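MaoC family protein (Mycobacterium tuberculosis H37Rv, PDB 3KHP) probably acts as an (R)-specific 3-hydroxyacyl-thioester dehydratase of the MaoC family, interconverting enoyl and 3-hydroxyacyl thioesters. Local coordinates at residues A[99-108]-A[254-264]. Numbering follows the deposited sequence.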
# COMPACT_ATOMS: atom_id res chain seq x y z
N LEU A 99 0.29 -15.49 -14.20
CA LEU A 99 1.42 -15.18 -15.10
C LEU A 99 2.57 -16.17 -15.14
O LEU A 99 3.45 -16.05 -15.96
CB LEU A 99 1.97 -13.79 -14.78
CG LEU A 99 1.06 -12.65 -15.21
CD1 LEU A 99 1.47 -11.38 -14.52
CD2 LEU A 99 1.10 -12.47 -16.75
N LEU A 100 2.57 -17.16 -14.26
CA LEU A 100 3.64 -18.15 -14.24
C LEU A 100 3.88 -18.87 -15.57
O LEU A 100 2.97 -19.35 -16.19
CB LEU A 100 3.39 -19.17 -13.14
CG LEU A 100 4.63 -20.02 -12.78
CD1 LEU A 100 5.85 -19.13 -12.42
CD2 LEU A 100 4.29 -21.01 -11.64
N HIS A 101 5.14 -18.90 -15.99
CA HIS A 101 5.57 -19.37 -17.32
C HIS A 101 5.18 -18.40 -18.43
O HIS A 101 5.65 -18.52 -19.55
CB HIS A 101 5.04 -20.78 -17.62
CG HIS A 101 5.23 -21.72 -16.48
ND1 HIS A 101 6.46 -22.28 -16.19
CD2 HIS A 101 4.38 -22.17 -15.52
CE1 HIS A 101 6.35 -23.05 -15.12
NE2 HIS A 101 5.10 -22.99 -14.69
N GLY A 102 4.32 -17.45 -18.09
CA GLY A 102 3.89 -16.43 -19.02
C GLY A 102 4.84 -15.26 -19.04
O GLY A 102 5.93 -15.33 -18.48
N SER A 103 4.43 -14.19 -19.72
CA SER A 103 5.24 -12.99 -19.89
C SER A 103 4.42 -11.75 -19.78
O SER A 103 3.24 -11.79 -20.00
CB SER A 103 5.90 -13.00 -21.25
OG SER A 103 6.90 -13.96 -21.24
N GLN A 104 5.08 -10.64 -19.44
CA GLN A 104 4.45 -9.31 -19.43
C GLN A 104 5.35 -8.29 -20.11
O GLN A 104 6.54 -8.21 -19.83
CB GLN A 104 4.18 -8.85 -18.01
CG GLN A 104 3.51 -7.48 -17.90
CD GLN A 104 2.08 -7.54 -18.37
OE1 GLN A 104 1.34 -8.49 -18.02
NE2 GLN A 104 1.66 -6.54 -19.18
N GLY A 105 4.77 -7.48 -20.99
CA GLY A 105 5.49 -6.41 -21.65
C GLY A 105 4.72 -5.13 -21.46
O GLY A 105 3.47 -5.14 -21.32
N ILE A 106 5.44 -4.02 -21.39
CA ILE A 106 4.80 -2.74 -21.39
C ILE A 106 5.56 -1.86 -22.37
O ILE A 106 6.71 -2.06 -22.60
CB ILE A 106 4.76 -2.09 -19.99
CG1 ILE A 106 6.16 -1.71 -19.54
CG2 ILE A 106 4.07 -2.99 -18.95
CD1 ILE A 106 6.18 -0.99 -18.26
N ARG A 107 4.90 -0.88 -22.96
CA ARG A 107 5.60 0.10 -23.78
C ARG A 107 4.98 1.45 -23.49
O ARG A 107 3.76 1.57 -23.50
CB ARG A 107 5.50 -0.28 -25.28
CG ARG A 107 6.12 0.71 -26.23
CD ARG A 107 6.27 0.14 -27.67
NE ARG A 107 7.09 -1.06 -27.69
CZ ARG A 107 8.40 -1.09 -27.87
NH1 ARG A 107 9.09 0.02 -28.08
NH2 ARG A 107 9.04 -2.26 -27.83
N LEU A 108 5.81 2.45 -23.22
CA LEU A 108 5.30 3.80 -22.90
C LEU A 108 5.66 4.77 -24.03
O LEU A 108 6.71 4.67 -24.64
CB LEU A 108 5.86 4.29 -21.56
CG LEU A 108 5.21 3.78 -20.25
CD1 LEU A 108 3.72 4.15 -20.08
CD2 LEU A 108 5.42 2.29 -20.15
N ILE A 254 12.76 5.06 -19.46
CA ILE A 254 12.49 3.66 -19.84
C ILE A 254 11.28 3.58 -20.74
O ILE A 254 10.18 3.97 -20.36
CB ILE A 254 12.30 2.70 -18.65
CG1 ILE A 254 13.44 2.85 -17.62
CG2 ILE A 254 12.28 1.24 -19.15
CD1 ILE A 254 14.82 2.58 -18.13
N THR A 255 11.49 3.08 -21.95
CA THR A 255 10.46 3.03 -22.99
C THR A 255 9.66 1.72 -22.97
O THR A 255 8.42 1.74 -22.97
CB THR A 255 11.11 3.23 -24.36
OG1 THR A 255 11.72 4.53 -24.38
CG2 THR A 255 10.07 3.19 -25.48
N SER A 256 10.35 0.59 -22.95
CA SER A 256 9.67 -0.70 -22.91
C SER A 256 10.40 -1.65 -21.96
O SER A 256 11.60 -1.56 -21.85
CB SER A 256 9.63 -1.34 -24.31
OG SER A 256 10.96 -1.61 -24.78
N ILE A 257 9.66 -2.58 -21.37
CA ILE A 257 10.20 -3.68 -20.56
C ILE A 257 9.37 -4.95 -20.78
O ILE A 257 8.15 -4.91 -20.71
CB ILE A 257 10.07 -3.39 -19.05
CG1 ILE A 257 10.72 -2.05 -18.67
CG2 ILE A 257 10.64 -4.55 -18.21
CD1 ILE A 257 10.26 -1.52 -17.28
N ALA A 258 10.03 -6.08 -20.99
CA ALA A 258 9.37 -7.34 -21.18
C ALA A 258 10.13 -8.37 -20.42
O ALA A 258 11.37 -8.34 -20.38
CB ALA A 258 9.34 -7.76 -22.75
N ALA A 259 9.40 -9.31 -19.82
CA ALA A 259 10.05 -10.43 -19.17
C ALA A 259 9.12 -11.64 -19.05
O ALA A 259 7.90 -11.50 -19.08
CB ALA A 259 10.58 -10.02 -17.81
N ARG A 260 9.74 -12.80 -18.89
CA ARG A 260 9.06 -14.07 -18.67
C ARG A 260 9.14 -14.51 -17.21
O ARG A 260 10.21 -14.51 -16.64
CB ARG A 260 9.69 -15.14 -19.56
CG ARG A 260 8.95 -16.49 -19.53
CD ARG A 260 9.27 -17.33 -20.79
NE ARG A 260 10.69 -17.60 -20.94
CZ ARG A 260 11.35 -18.62 -20.38
NH1 ARG A 260 10.75 -19.49 -19.60
NH2 ARG A 260 12.65 -18.77 -20.63
N PHE A 261 8.01 -14.88 -16.61
CA PHE A 261 7.95 -15.32 -15.23
C PHE A 261 8.26 -16.80 -15.10
O PHE A 261 7.45 -17.62 -15.53
CB PHE A 261 6.57 -15.04 -14.64
CG PHE A 261 6.20 -13.60 -14.69
CD1 PHE A 261 6.58 -12.75 -13.66
CD2 PHE A 261 5.54 -13.08 -15.77
CE1 PHE A 261 6.26 -11.43 -13.71
CE2 PHE A 261 5.20 -11.75 -15.82
CZ PHE A 261 5.58 -10.92 -14.80
N THR A 262 9.41 -17.14 -14.50
CA THR A 262 9.89 -18.51 -14.53
C THR A 262 9.63 -19.27 -13.25
O THR A 262 9.28 -20.45 -13.28
CB THR A 262 11.40 -18.59 -14.85
OG1 THR A 262 12.13 -17.58 -14.11
CG2 THR A 262 11.66 -18.46 -16.37
N LYS A 263 9.85 -18.61 -12.12
CA LYS A 263 9.64 -19.21 -10.81
C LYS A 263 9.09 -18.20 -9.80
O LYS A 263 9.22 -17.00 -9.95
CB LYS A 263 10.92 -19.80 -10.31
CG LYS A 263 11.37 -20.99 -11.12
CD LYS A 263 12.52 -21.68 -10.44
CE LYS A 263 12.93 -22.96 -11.17
NZ LYS A 263 14.19 -23.50 -10.51
N PRO A 264 8.40 -18.71 -8.78
CA PRO A 264 7.80 -17.81 -7.81
C PRO A 264 8.81 -17.17 -6.88
O PRO A 264 9.91 -17.68 -6.69
CB PRO A 264 6.83 -18.71 -7.03
CG PRO A 264 7.00 -20.07 -7.56
CD PRO A 264 8.15 -20.13 -8.46
O HOH W 1 7.80 -20.11 -19.71
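The Phe261 ring takes Leu99 CB over one face, an off-centre CH-pi contact 4.2 Å from CB to the ring centroid, while Gln104 CB and the Gly102 carbonyl lie at its edge; Gln104 CB is 3.8 Å from Phe261 CE2. Phe261 CG stands anti to its carbonyl carbon (chi1 -59°), which turns the ring edge toward Gly102 and Gln104, beside the type II turn Leu99–Gly102. Toward the other end, the Arg107 guanidinium has Ser256 CB 3.6 Å above one face, offset toward the rim, and its NH1 forms a salt bridge with Glu307. Between these ends, strands 103-108 and 254-261 run antiparallel at 170°, paired by reciprocal backbone bonds at Gln104–Ala259 and Ile106–Ile257. This pairing joins the MFE-2 hydratase 2 N-terminal part to the MaoC-like part in one continuous sheet, consistent with a double hotdog fold. Leu108 N donates to Thr255 O at 2.7 Å; on the other edge of their strand Thr255 and Ser256 both face Glu307, a classic beta bulge. Gln104, Ile106 and Ile257 share the sheet face toward helix 231-245, where Tyr235 OH bonds Ile257 O; Ile106 CD1 meets Ile257 CD1 at 4.2 Å. The Gln104 side chain, bent at chi2 (70°), brings NE2 to Gly105 O (3.1 Å), from above the carbonyl plane, and Thr158 OG1 bonds OE1. At the turn, His101 N donates to Phe261 O, and a water joins His101 O to Arg260 NH1, and Arg260 NE is salt-bridged to Asp303.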